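Local atomic coordinates of endo-1,4-beta-xylanase (Bacteroides thetaiotaomicron VPI-5482, PDB entry 3KST), a protein that probably hydrolyses O-glycosidic bonds in xylan-type plant polysaccharides as a calcium-binding glycoside hydrolase of family 43. Residues 21-27 with 265-270; 47-51 with 76-82; 70-74 with 116-122; 280-284 with 296-302. All blocks are in the same frame, centred on the assembly; numbering follows the deposited sequence.

Contact 1: residues 21-27 with 265-270; sequences YLPIADP and IFHAHW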
loop_
_atom_site.group_PDB
_atom_site.type_symbol
_atom_site.label_atom_id
_atom_site.label_comp_id
_atom_site.label_asym_id
_atom_site.label_seq_id
_atom_site.Cartn_x
_atom_site.Cartn_y
_atom_site.Cartn_z
ATOM N N TYR A 21 16.232 8.853 6.721
ATOM C CA TYR A 21 15.252 7.799 6.435
ATOM C C TYR A 21 14.048 8.436 5.799
ATOM O O TYR A 21 13.928 9.653 5.815
ATOM C CB TYR A 21 14.794 7.149 7.739
ATOM C CG TYR A 21 15.922 6.670 8.551
ATOM C CD1 TYR A 21 16.537 7.518 9.475
ATOM C CD2 TYR A 21 16.451 5.377 8.363
ATOM C CE1 TYR A 21 17.642 7.095 10.197
ATOM C CE2 TYR A 21 17.551 4.946 9.091
ATOM C CZ TYR A 21 18.136 5.801 10.015
ATOM O OH TYR A 21 19.206 5.371 10.754
ATOM N N LEU A 22 13.164 7.623 5.240
ATOM C CA LEU A 22 11.849 8.104 4.774
ATOM C C LEU A 22 10.904 7.596 5.884
ATOM O O LEU A 22 10.531 6.409 5.897
ATOM C CB LEU A 22 11.521 7.575 3.383
ATOM C CG LEU A 22 10.139 8.011 2.898
ATOM C CD1 LEU A 22 9.957 9.534 3.009
ATOM C CD2 LEU A 22 9.886 7.529 1.490
ATOM N N PRO A 23 10.506 8.490 6.813
ATOM C CA PRO A 23 9.896 8.051 8.048
ATOM C C PRO A 23 8.410 7.691 7.997
ATOM O O PRO A 23 7.603 8.260 8.747
ATOM C CB PRO A 23 10.193 9.232 8.975
ATOM C CG PRO A 23 10.046 10.395 8.098
ATOM C CD PRO A 23 10.601 9.978 6.776
ATOM N N ILE A 24 8.065 6.722 7.158
ATOM C CA ILE A 24 6.667 6.217 7.049
ATOM C C ILE A 24 6.644 4.686 7.026
ATOM O O ILE A 24 7.645 4.034 6.671
ATOM C CB ILE A 24 5.932 6.723 5.769
ATOM C CG1 ILE A 24 6.692 6.316 4.475
ATOM C CG2 ILE A 24 5.754 8.253 5.814
ATOM C CD1 ILE A 24 6.078 6.797 3.161
ATOM N N ALA A 25 5.489 4.141 7.413
ATOM C CA ALA A 25 5.182 2.720 7.284
ATOM C C ALA A 25 4.125 2.597 6.167
ATOM O O ALA A 25 3.586 3.596 5.673
ATOM C CB ALA A 25 4.657 2.149 8.601
ATOM N N ASP A 26 3.847 1.361 5.786
ATOM C CA ASP A 26 2.815 1.013 4.793
ATOM C C ASP A 26 2.870 1.902 3.533
ATOM O O ASP A 26 1.819 2.437 3.096
ATOM C CB ASP A 26 1.452 1.152 5.495
ATOM C CG ASP A 26 1.371 0.395 6.833
ATOM O OD1 ASP A 26 1.970 -0.716 6.980
ATOM O OD2 ASP A 26 0.666 0.888 7.744
ATOM N N PRO A 27 4.095 2.134 2.990
ATOM C CA PRO A 27 4.253 3.084 1.908
ATOM C C PRO A 27 3.565 2.797 0.575
ATOM O O PRO A 27 3.348 1.635 0.183
ATOM C CB PRO A 27 5.795 3.130 1.727
ATOM C CG PRO A 27 6.187 1.739 2.022
ATOM C CD PRO A 27 5.401 1.503 3.278
ATOM N N ILE A 265 8.278 -0.247 -3.173
ATOM C CA ILE A 265 8.562 0.502 -1.938
ATOM C C ILE A 265 7.990 -0.317 -0.786
ATOM O O ILE A 265 6.921 -0.913 -0.932
ATOM C CB ILE A 265 8.018 1.964 -1.979
ATOM C CG1 ILE A 265 8.519 2.775 -0.784
ATOM C CG2 ILE A 265 6.492 2.025 -2.082
ATOM C CD1 ILE A 265 8.158 4.274 -0.924
ATOM N N PHE A 266 8.677 -0.341 0.345
ATOM C CA PHE A 266 8.233 -1.114 1.508
ATOM C C PHE A 266 8.862 -0.548 2.774
ATOM O O PHE A 266 9.823 0.200 2.687
ATOM C CB PHE A 266 8.619 -2.607 1.375
ATOM C CG PHE A 266 10.108 -2.847 1.280
ATOM C CD1 PHE A 266 10.756 -2.754 0.053
ATOM C CD2 PHE A 266 10.867 -3.112 2.422
ATOM C CE1 PHE A 266 12.144 -2.941 -0.046
ATOM C CE2 PHE A 266 12.264 -3.323 2.353
ATOM C CZ PHE A 266 12.906 -3.237 1.098
ATOM N N HIS A 267 8.292 -0.904 3.919
ATOM C CA HIS A 267 8.841 -0.509 5.212
ATOM C C HIS A 267 9.648 -1.641 5.839
ATOM O O HIS A 267 9.614 -2.801 5.402
ATOM C CB HIS A 267 7.772 0.022 6.179
ATOM C CG HIS A 267 6.876 -1.025 6.752
ATOM N ND1 HIS A 267 5.509 -0.993 6.586
ATOM C CD2 HIS A 267 7.137 -2.132 7.491
ATOM C CE1 HIS A 267 4.968 -2.027 7.204
ATOM N NE2 HIS A 267 5.937 -2.741 7.749
ATOM N N ALA A 268 10.356 -1.295 6.900
ATOM C CA ALA A 268 11.086 -2.253 7.712
ATOM C C ALA A 268 11.143 -1.691 9.131
ATOM O O ALA A 268 10.891 -0.501 9.337
ATOM C CB ALA A 268 12.466 -2.442 7.154
ATOM N N HIS A 269 11.440 -2.540 10.110
ATOM C CA HIS A 269 11.651 -2.066 11.476
ATOM C C HIS A 269 12.788 -1.036 11.525
ATOM O O HIS A 269 13.630 -0.974 10.594
ATOM C CB HIS A 269 11.983 -3.210 12.442
ATOM C CG HIS A 269 10.866 -4.179 12.651
ATOM N ND1 HIS A 269 11.065 -5.455 13.130
ATOM C CD2 HIS A 269 9.536 -4.070 12.408
ATOM C CE1 HIS A 269 9.902 -6.080 13.207
ATOM N NE2 HIS A 269 8.955 -5.263 12.771
ATOM N N TRP A 270 12.754 -0.194 12.559
ATOM C CA TRP A 270 13.807 0.795 12.790
ATOM C C TRP A 270 15.193 0.137 12.780
ATOM O O TRP A 270 16.120 0.656 12.171
ATOM C CB TRP A 270 13.565 1.552 14.089
ATOM C CG TRP A 270 14.669 2.425 14.450
ATOM C CD1 TRP A 270 15.571 2.203 15.432
ATOM C CD2 TRP A 270 15.085 3.629 13.780
ATOM N NE1 TRP A 270 16.497 3.202 15.458
ATOM C CE2 TRP A 270 16.232 4.088 14.449
ATOM C CE3 TRP A 270 14.587 4.372 12.697
ATOM C CZ2 TRP A 270 16.910 5.255 14.069
ATOM C CZ3 TRP A 270 15.256 5.518 12.318
ATOM C CH2 TRP A 270 16.410 5.957 13.027
#
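His267 and Asp26 meet through a single straight hydrogen bond: the backbone N of Asp26 donates to ND1 of His267 at 3.0 Å (N-H...N angle 167°), reaching the nitrogen near the plane of the imidazole. Beside it Asp26 OD1 lies 3.3 Å from His267 CE1, the carboxylate turned well out of the ring plane. His267 CG sits between its backbone N and carbonyl carbon (chi1 73°), which swings the ring off the strand toward residues 25-27. Next along the strand, Pro27 lays its ring on the backbone, CG 3.5 Å from Phe266 CA, while its CB meets Ile265 CG1 at 3.7 Å. At the far end Trp270 brings CZ3 over the centre of one Tyr21 face, 3.5 Å above it, the planes inclined at 52°. A leucine in place of Tyr21 would probably leave the six-membered ring of Trp270 without its aromatic partner and free to shift. Further out, Tyr215 lies nearly parallel to the His267 ring, and Thr41 OG1 bonds Asp26 OD2. Asp26, the predicted proton acceptor, touches the calcium ligand His251, so the contact belongs to the centre of the five-bladed beta-propeller, where family 43 enzymes have their active site.

Contact 2: residues 47-51 with 76-82; sequences GEGFA and TWGFWAP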
loop_
_atom_site.group_PDB
_atom_site.type_symbol
_atom_site.label_atom_id
_atom_site.label_comp_id
_atom_site.label_asym_id
_atom_site.label_seq_id
_atom_site.Cartn_x
_atom_site.Cartn_y
_atom_site.Cartn_z
ATOM N N GLY A 47 -0.290 17.004 12.854
ATOM C CA GLY A 47 -1.355 16.206 13.473
ATOM C C GLY A 47 -1.662 14.888 12.795
ATOM O O GLY A 47 -0.966 14.471 11.876
ATOM N N GLU A 48 -2.716 14.232 13.278
ATOM C CA GLU A 48 -3.192 12.946 12.743
ATOM C C GLU A 48 -3.538 13.109 11.250
ATOM O O GLU A 48 -4.005 14.177 10.809
ATOM C CB GLU A 48 -4.439 12.452 13.520
ATOM C CG GLU A 48 -4.237 12.132 15.020
ATOM C CD GLU A 48 -3.649 10.757 15.319
ATOM O OE1 GLU A 48 -3.807 9.818 14.518
ATOM O OE2 GLU A 48 -3.050 10.591 16.406
ATOM N N GLY A 49 -3.287 12.051 10.483
ATOM C CA GLY A 49 -3.568 12.015 9.060
ATOM C C GLY A 49 -2.407 11.486 8.243
ATOM O O GLY A 49 -1.806 10.490 8.617
ATOM N N PHE A 50 -2.145 12.105 7.089
ATOM C CA PHE A 50 -1.077 11.637 6.207
ATOM C C PHE A 50 -0.252 12.777 5.677
ATOM O O PHE A 50 -0.794 13.852 5.349
ATOM C CB PHE A 50 -1.597 10.791 5.026
ATOM C CG PHE A 50 -2.491 9.664 5.450
ATOM C CD1 PHE A 50 -1.978 8.574 6.159
ATOM C CD2 PHE A 50 -3.856 9.709 5.195
ATOM C CE1 PHE A 50 -2.785 7.552 6.600
ATOM C CE2 PHE A 50 -4.683 8.675 5.629
ATOM C CZ PHE A 50 -4.133 7.582 6.323
ATOM N N ALA A 51 1.052 12.530 5.599
ATOM C CA ALA A 51 1.979 13.451 4.954
ATOM C C ALA A 51 2.080 13.080 3.485
ATOM O O ALA A 51 1.643 12.005 3.057
ATOM C CB ALA A 51 3.373 13.363 5.606
ATOM N N THR A 76 -10.378 10.120 14.469
ATOM C CA THR A 76 -9.356 10.877 15.170
ATOM C C THR A 76 -8.080 10.113 15.457
ATOM O O THR A 76 -7.145 10.734 15.977
ATOM C CB THR A 76 -9.904 11.438 16.492
ATOM O OG1 THR A 76 -10.185 10.355 17.381
ATOM C CG2 THR A 76 -11.164 12.257 16.221
ATOM N N TRP A 77 -8.025 8.823 15.113
ATOM C CA TRP A 77 -6.863 7.958 15.376
ATOM C C TRP A 77 -6.772 6.854 14.343
ATOM O O TRP A 77 -7.723 6.610 13.585
ATOM C CB TRP A 77 -6.953 7.357 16.790
ATOM C CG TRP A 77 -8.137 6.465 17.008
ATOM C CD1 TRP A 77 -9.392 6.836 17.459
ATOM C CD2 TRP A 77 -8.207 5.053 16.760
ATOM N NE1 TRP A 77 -10.212 5.732 17.528
ATOM C CE2 TRP A 77 -9.522 4.633 17.093
ATOM C CE3 TRP A 77 -7.286 4.090 16.295
ATOM C CZ2 TRP A 77 -9.929 3.312 16.984
ATOM C CZ3 TRP A 77 -7.697 2.758 16.193
ATOM C CH2 TRP A 77 -9.012 2.380 16.527
ATOM N N GLY A 78 -5.639 6.155 14.304
ATOM C CA GLY A 78 -5.502 5.066 13.352
ATOM C C GLY A 78 -5.505 5.427 11.864
ATOM O O GLY A 78 -6.078 4.692 11.055
ATOM N N PHE A 79 -4.898 6.561 11.504
ATOM C CA PHE A 79 -4.727 6.921 10.069
ATOM C C PHE A 79 -3.594 6.066 9.500
ATOM O O PHE A 79 -2.402 6.358 9.726
ATOM C CB PHE A 79 -4.492 8.403 9.889
ATOM C CG PHE A 79 -5.719 9.201 10.152
ATOM C CD1 PHE A 79 -6.572 9.498 9.103
ATOM C CD2 PHE A 79 -6.109 9.502 11.464
ATOM C CE1 PHE A 79 -7.749 10.229 9.341
ATOM C CE2 PHE A 79 -7.272 10.226 11.719
ATOM C CZ PHE A 79 -8.100 10.583 10.665
ATOM N N TRP A 80 -3.973 4.976 8.819
ATOM C CA TRP A 80 -3.034 3.988 8.262
ATOM C C TRP A 80 -3.180 3.703 6.759
ATOM O O TRP A 80 -4.268 3.814 6.172
ATOM C CB TRP A 80 -3.214 2.610 8.928
ATOM C CG TRP A 80 -3.250 2.583 10.416
ATOM C CD1 TRP A 80 -2.604 3.411 11.284
ATOM C CD2 TRP A 80 -3.954 1.637 11.212
ATOM N NE1 TRP A 80 -2.875 3.051 12.578
ATOM C CE2 TRP A 80 -3.702 1.961 12.569
ATOM C CE3 TRP A 80 -4.780 0.545 10.922
ATOM C CZ2 TRP A 80 -4.267 1.229 13.639
ATOM C CZ3 TRP A 80 -5.351 -0.178 11.989
ATOM C CH2 TRP A 80 -5.070 0.166 13.329
ATOM N N ALA A 81 -2.070 3.266 6.169
ATOM C CA ALA A 81 -2.056 2.639 4.839
ATOM C C ALA A 81 -2.750 3.421 3.708
ATOM O O ALA A 81 -3.614 2.883 3.000
ATOM C CB ALA A 81 -2.627 1.192 4.975
ATOM N N PRO A 82 -2.330 4.683 3.494
ATOM C CA PRO A 82 -2.898 5.474 2.417
ATOM C C PRO A 82 -2.396 5.037 1.031
ATOM O O PRO A 82 -1.291 4.510 0.924
ATOM C CB PRO A 82 -2.387 6.875 2.739
ATOM C CG PRO A 82 -1.026 6.627 3.327
ATOM C CD PRO A 82 -1.180 5.377 4.125
HETATM O O HOH W 1 -2.726 7.799 13.064
HETATM O O HOH W 2 -5.300 10.217 18.044
HETATM O O HOH W 3 -0.610 8.230 9.671
#
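Phe50 and Phe79 both hold CG anti to their own carbonyl carbon (chi1 -52° and -71°), which turns each ring into the space between the two segments. There the edge of Phe79 faces Phe50 in an offset edge-to-face pair, centroids 5.9 Å apart and planes at 75°. Pro82 covers a face of Phe50 in a CH-pi contact, its CB 3.7 Å from the ring centroid and almost on the normal, while Trp80 N lies at the ring edge. Phe79 in turn packs its CB against Gly49 O at 3.6 Å. Glu48, bent at chi2, folds its CG onto Thr76 O and brings OE1 to the edge of the Phe79 ring. Water completes the polar side: one molecule donates to Glu48 OE1 at 2.7 Å and accepts from Phe79 N, and another donates to both Gly49 O and Phe79 O, bridging backbones that have no direct bond between them. Leu68 and Leu95 extend the apolar cluster. Strands 49-51 and 80-82 cross obliquely, 8.5 Å apart at closest approach, as face-packed strands of separate sheets. Such packing between neighbouring blades characterises a beta-propeller, and Ala81 carries it inward to the calcium ligand His251 and to Asp130, predicted to tune the catalytic acid.

Contact 3: residues 70-74 with 116-122; sequences ATDSY and RQEVKQP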
loop_
_atom_site.group_PDB
_atom_site.type_symbol
_atom_site.label_atom_id
_atom_site.label_comp_id
_atom_site.label_asym_id
_atom_site.label_seq_id
_atom_site.Cartn_x
_atom_site.Cartn_y
_atom_site.Cartn_z
ATOM N N ALA A 70 -6.864 15.115 10.082
ATOM C CA ALA A 70 -7.934 14.356 10.741
ATOM C C ALA A 70 -9.274 15.092 10.763
ATOM O O ALA A 70 -10.314 14.461 10.574
ATOM C CB ALA A 70 -7.544 13.993 12.130
ATOM N N THR A 71 -9.250 16.412 10.977
ATOM C CA THR A 71 -10.475 17.238 10.982
ATOM C C THR A 71 -11.285 17.191 9.678
ATOM O O THR A 71 -12.538 17.356 9.680
ATOM C CB THR A 71 -10.229 18.731 11.429
ATOM O OG1 THR A 71 -9.383 19.417 10.491
ATOM C CG2 THR A 71 -9.691 18.793 12.874
ATOM N N ASP A 72 -10.595 16.949 8.559
ATOM C CA ASP A 72 -11.229 16.785 7.235
ATOM C C ASP A 72 -11.661 15.365 6.931
ATOM O O ASP A 72 -12.063 15.068 5.804
ATOM C CB ASP A 72 -10.272 17.240 6.142
ATOM C CG ASP A 72 -10.009 18.691 6.188
ATOM O OD1 ASP A 72 -10.961 19.469 6.489
ATOM O OD2 ASP A 72 -8.853 19.058 5.924
ATOM N N SER A 73 -11.660 14.504 7.930
ATOM C CA SER A 73 -11.964 13.104 7.707
ATOM C C SER A 73 -12.744 12.498 8.838
ATOM O O SER A 73 -12.813 13.041 9.926
ATOM C CB SER A 73 -10.612 12.382 7.620
ATOM O OG SER A 73 -10.723 10.969 7.676
ATOM N N TYR A 74 -13.318 11.343 8.542
ATOM C CA TYR A 74 -13.870 10.443 9.535
ATOM C C TYR A 74 -12.705 10.056 10.436
ATOM O O TYR A 74 -11.631 9.827 9.924
ATOM C CB TYR A 74 -14.339 9.161 8.859
ATOM C CG TYR A 74 -14.770 8.078 9.797
ATOM C CD1 TYR A 74 -16.010 8.147 10.464
ATOM C CD2 TYR A 74 -13.954 6.959 10.027
ATOM C CE1 TYR A 74 -16.415 7.135 11.334
ATOM C CE2 TYR A 74 -14.364 5.931 10.876
ATOM C CZ TYR A 74 -15.575 6.032 11.546
ATOM O OH TYR A 74 -15.943 5.001 12.371
ATOM N N ARG A 116 -9.758 15.868 1.224
ATOM C CA ARG A 116 -10.855 16.025 2.165
ATOM C C ARG A 116 -12.036 15.144 1.828
ATOM O O ARG A 116 -12.221 14.738 0.678
ATOM C CB ARG A 116 -11.341 17.491 2.173
ATOM C CG ARG A 116 -10.278 18.486 2.557
ATOM C CD ARG A 116 -10.791 19.899 2.574
ATOM N NE ARG A 116 -11.086 20.430 1.227
ATOM C CZ ARG A 116 -11.548 21.666 0.963
ATOM N NH1 ARG A 116 -11.741 22.563 1.935
ATOM N NH2 ARG A 116 -11.805 22.023 -0.302
ATOM N N GLN A 117 -12.815 14.850 2.865
ATOM C CA GLN A 117 -14.115 14.235 2.701
ATOM C C GLN A 117 -15.171 15.331 2.845
ATOM O O GLN A 117 -15.086 16.164 3.770
ATOM C CB GLN A 117 -14.377 13.215 3.781
ATOM C CG GLN A 117 -13.420 12.040 3.785
ATOM C CD GLN A 117 -13.909 10.960 4.712
ATOM O OE1 GLN A 117 -14.143 11.211 5.897
ATOM N NE2 GLN A 117 -14.076 9.739 4.183
ATOM N N GLU A 118 -16.155 15.332 1.947
ATOM C CA GLU A 118 -17.311 16.253 2.050
ATOM C C GLU A 118 -18.165 15.852 3.256
ATOM O O GLU A 118 -18.509 16.699 4.086
ATOM C CB GLU A 118 -18.100 16.278 0.743
ATOM C CG GLU A 118 -17.292 16.940 -0.372
ATOM C CD GLU A 118 -17.982 17.010 -1.725
ATOM O OE1 GLU A 118 -18.920 16.236 -1.959
ATOM O OE2 GLU A 118 -17.545 17.829 -2.585
ATOM N N VAL A 119 -18.439 14.552 3.381
ATOM C CA VAL A 119 -19.164 13.993 4.519
ATOM C C VAL A 119 -18.170 13.020 5.160
ATOM O O VAL A 119 -17.640 12.150 4.468
ATOM C CB VAL A 119 -20.469 13.281 4.112
ATOM C CG1 VAL A 119 -21.187 12.746 5.359
ATOM C CG2 VAL A 119 -21.396 14.249 3.371
ATOM N N LYS A 120 -17.981 13.153 6.472
ATOM C CA LYS A 120 -16.927 12.427 7.218
ATOM C C LYS A 120 -17.377 11.046 7.672
ATOM O O LYS A 120 -17.635 10.798 8.857
ATOM C CB LYS A 120 -16.395 13.293 8.384
ATOM C CG LYS A 120 -15.488 14.457 7.908
ATOM C CD LYS A 120 -16.170 15.513 7.059
ATOM C CE LYS A 120 -15.259 16.715 6.821
ATOM N NZ LYS A 120 -15.920 17.745 5.932
ATOM N N GLN A 121 -17.496 10.154 6.697
ATOM C CA GLN A 121 -17.914 8.783 6.941
ATOM C C GLN A 121 -17.090 7.816 6.129
ATOM O O GLN A 121 -16.544 8.180 5.092
ATOM C CB GLN A 121 -19.391 8.624 6.573
ATOM C CG GLN A 121 -20.333 9.322 7.545
ATOM C CD GLN A 121 -20.238 8.788 8.970
ATOM O OE1 GLN A 121 -20.137 7.580 9.184
ATOM N NE2 GLN A 121 -20.256 9.680 9.944
ATOM N N PRO A 122 -17.006 6.570 6.594
ATOM C CA PRO A 122 -16.273 5.566 5.836
ATOM C C PRO A 122 -17.114 5.048 4.650
ATOM O O PRO A 122 -18.292 5.413 4.493
ATOM C CB PRO A 122 -16.038 4.478 6.876
ATOM C CG PRO A 122 -17.175 4.560 7.736
ATOM C CD PRO A 122 -17.596 5.988 7.809
HETATM O O HOH W 4 -13.837 19.675 6.502
#
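Gln117 ties the two loops together with its backbone and its side chain. Its N donates to Asp72 O at 3.0 Å, nearly along the C=O axis, and its OE1 accepts the N-H of Tyr74 at 2.8 Å, with the donor tilted 30° from the amide carbonyl plane. The extended chain beyond CG carries the amide there, and Val105 O on strand 102-108 holds NE2. Beside these bonds Tyr74 is packed closely: Pro122 CD stands over one ring face, 3.9 Å from the centroid, and Lys120 O meets the ring edge near CD1 at 3.5 Å. The contact joins the loops after strands 60-69 and 102-108 at the periphery of the propeller, away from the catalytic centre. The solvent side, where the side chains of Asp72, Arg116 and Lys120 meet, is looser, held by aliphatic contact and a water bridge. Lys120 CG lies on the Ser73 carbonyl carbon, but the chain bends at chi2 (65°) and NZ turns back to Gln117 O at 2.8 Å. Between Lys120 NZ and Asp72 OD1, 5.3 Å apart, a water accepts from the first and donates to the second. At Arg116, too, CG and CD lie against the Asp72 carboxylate while NE stays 5.4 Å from OD1.

Contact 4: residues 280-284 with 296-302; sequences SYIKD and SGTVIKP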
loop_
_atom_site.group_PDB
_atom_site.type_symbol
_atom_site.label_atom_id
_atom_site.label_comp_id
_atom_site.label_asym_id
_atom_site.label_seq_id
_atom_site.Cartn_x
_atom_site.Cartn_y
_atom_site.Cartn_z
ATOM N N SER A 280 10.842 3.559 5.378
ATOM C CA SER A 280 10.661 2.935 4.078
ATOM C C SER A 280 11.889 2.919 3.191
ATOM O O SER A 280 12.779 3.752 3.334
ATOM C CB SER A 280 9.446 3.538 3.384
ATOM O OG SER A 280 8.276 3.102 4.057
ATOM N N TYR A 281 11.900 1.929 2.305
ATOM C CA TYR A 281 13.025 1.550 1.425
ATOM C C TYR A 281 12.484 1.130 0.057
ATOM O O TYR A 281 11.299 0.837 -0.088
ATOM C CB TYR A 281 13.795 0.376 2.045
ATOM C CG TYR A 281 14.401 0.699 3.399
ATOM C CD1 TYR A 281 15.641 1.318 3.482
ATOM C CD2 TYR A 281 13.714 0.428 4.595
ATOM C CE1 TYR A 281 16.195 1.650 4.708
ATOM C CE2 TYR A 281 14.242 0.753 5.832
ATOM C CZ TYR A 281 15.504 1.387 5.879
ATOM O OH TYR A 281 16.051 1.707 7.091
ATOM N N ILE A 282 13.362 1.089 -0.942
ATOM C CA ILE A 282 12.981 0.731 -2.323
ATOM C C ILE A 282 13.908 -0.337 -2.946
ATOM O O ILE A 282 15.126 -0.227 -2.863
ATOM C CB ILE A 282 12.951 1.961 -3.211
ATOM C CG1 ILE A 282 11.876 2.971 -2.753
ATOM C CG2 ILE A 282 12.693 1.577 -4.696
ATOM C CD1 ILE A 282 11.977 4.314 -3.488
ATOM N N LYS A 283 13.305 -1.355 -3.570
ATOM C CA LYS A 283 14.018 -2.422 -4.289
ATOM C C LYS A 283 13.464 -2.466 -5.708
ATOM O O LYS A 283 12.519 -1.740 -6.032
ATOM C CB LYS A 283 13.867 -3.761 -3.544
ATOM C CG LYS A 283 14.813 -3.892 -2.341
ATOM C CD LYS A 283 14.601 -5.196 -1.515
ATOM C CE LYS A 283 15.211 -6.439 -2.141
ATOM N NZ LYS A 283 16.717 -6.532 -2.099
ATOM N N ASP A 284 14.066 -3.290 -6.562
ATOM C CA ASP A 284 13.572 -3.480 -7.908
ATOM C C ASP A 284 12.377 -4.427 -7.878
ATOM O O ASP A 284 12.223 -5.208 -6.945
ATOM C CB ASP A 284 14.666 -4.001 -8.831
ATOM C CG ASP A 284 15.801 -3.019 -8.973
ATOM O OD1 ASP A 284 15.523 -1.855 -9.334
ATOM O OD2 ASP A 284 16.945 -3.406 -8.723
ATOM N N SER A 296 13.821 -7.560 -5.850
ATOM C CA SER A 296 15.271 -7.774 -5.800
ATOM C C SER A 296 16.097 -6.495 -5.892
ATOM O O SER A 296 15.572 -5.382 -5.951
ATOM C CB SER A 296 15.652 -8.704 -6.963
ATOM O OG SER A 296 15.437 -8.041 -8.186
ATOM N N GLY A 297 17.415 -6.669 -5.899
ATOM C CA GLY A 297 18.331 -5.558 -6.068
ATOM C C GLY A 297 18.784 -4.894 -4.797
ATOM O O GLY A 297 18.248 -5.115 -3.700
ATOM N N THR A 298 19.812 -4.068 -4.955
ATOM C CA THR A 298 20.382 -3.315 -3.854
ATOM C C THR A 298 19.314 -2.338 -3.363
ATOM O O THR A 298 18.696 -1.645 -4.169
ATOM C CB THR A 298 21.637 -2.522 -4.283
ATOM O OG1 THR A 298 22.556 -3.393 -4.982
ATOM C CG2 THR A 298 22.342 -1.889 -3.061
ATOM N N VAL A 299 19.082 -2.337 -2.056
ATOM C CA VAL A 299 18.150 -1.402 -1.407
ATOM C C VAL A 299 18.535 0.091 -1.550
ATOM O O VAL A 299 19.670 0.469 -1.246
ATOM C CB VAL A 299 18.023 -1.745 0.117
ATOM C CG1 VAL A 299 17.396 -0.618 0.898
ATOM C CG2 VAL A 299 17.230 -3.066 0.346
ATOM N N ILE A 300 17.604 0.916 -2.051
ATOM C CA ILE A 300 17.768 2.384 -2.025
ATOM C C ILE A 300 17.325 2.792 -0.618
ATOM O O ILE A 300 16.178 2.495 -0.232
ATOM C CB ILE A 300 16.871 3.122 -3.039
ATOM C CG1 ILE A 300 17.191 2.716 -4.485
ATOM C CG2 ILE A 300 16.982 4.657 -2.842
ATOM C CD1 ILE A 300 16.257 3.345 -5.520
ATOM N N LYS A 301 18.207 3.487 0.101
ATOM C CA LYS A 301 17.957 3.972 1.460
ATOM C C LYS A 301 17.590 5.430 1.297
ATOM O O LYS A 301 18.491 6.267 1.209
ATOM C CB LYS A 301 19.209 3.848 2.327
ATOM C CG LYS A 301 19.569 2.429 2.699
ATOM C CD LYS A 301 20.714 2.424 3.703
ATOM C CE LYS A 301 21.047 1.016 4.131
ATOM N NZ LYS A 301 22.291 1.006 4.932
ATOM N N PRO A 302 16.278 5.748 1.215
ATOM C CA PRO A 302 15.929 7.154 0.996
ATOM C C PRO A 302 16.175 8.056 2.220
ATOM O O PRO A 302 16.296 7.587 3.356
ATOM C CB PRO A 302 14.437 7.074 0.635
ATOM C CG PRO A 302 13.946 5.982 1.505
ATOM C CD PRO A 302 15.068 4.941 1.480
HETATM O O HOH W 5 17.426 -8.928 -3.526
HETATM O O HOH W 6 17.382 -6.348 -9.338
#
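Val299 fits between Tyr281 and Lys283, its two methyl groups splitting the work. CG1, anti to the backbone N of Val299 (chi1 164°), meets Tyr281 CD1 at 3.7 Å, and CG2 rests on Lys283 CG at the same separation. Lys301 CG comes up to the edge of the Tyr281 ring, so valine and lysine border one aromatic side chain. Pro302 fills the next hollow, its CG pressed to 3.1 Å from Ser280 O. On the other face of the sheet Ile282 and Ile300 lie side by side and point the same way, CG2 of the first touching CD1 of the second. These two form an antiparallel hydrogen-bonded pair, and Ile300 N reaches Ile282 O at 2.8 Å in the carbonyl plane. Asp284 pairs likewise with Ser296; the register slips by two between the pairs, a beta bulge at the corner of residues 297-298. Lys283 closes over this corner: bends at chi3 and chi4 (78° and 72°) curl its chain so that NZ donates to Gly297 O at 2.6 Å, and NZ also forms a salt bridge with Asp241. A methionine in place of Lys283 would probably leave that carbonyl without its ammonium donor and Asp241 without its salt-bridge partner. Gly297 CA lies 3.7 Å from Asp284 OD2, and a CB there would run into that oxygen. In the sheet, strand 279-287 lies between 262-268 and 293-305, and 293-305 pairs further with 17-19 and 60-69; Phe266 of strand 262-268 touches Tyr281 and Lys283, and Leu22 packs on Pro302.

Contact 1 is the most buried of the four; contacts 1 and 2 both reach the calcium site, through Asp26 and Ala81, and touch where Asp26 CB meets Ala81 CA at 3.9 Å. Contacts 1 and 4 lie on the neighbouring strands 262-268 and 279-287, where Tyr281 N bonds Phe266 O and Ser280 OG bonds Ile24 O; contact 2 reaches the same sheet through strand 49-55. Contact 3 lies farther out, yet joins contact 2 through Glu48 O with Ala70 N and the Phe79 ring against Ser73. Chemistry follows place: a histidine-backbone bond near the centre, aromatic packing with bridging waters between blades, loop-to-loop amide bonds at the periphery, and strand pairing in contact 4, across the chain's centre from contact 3.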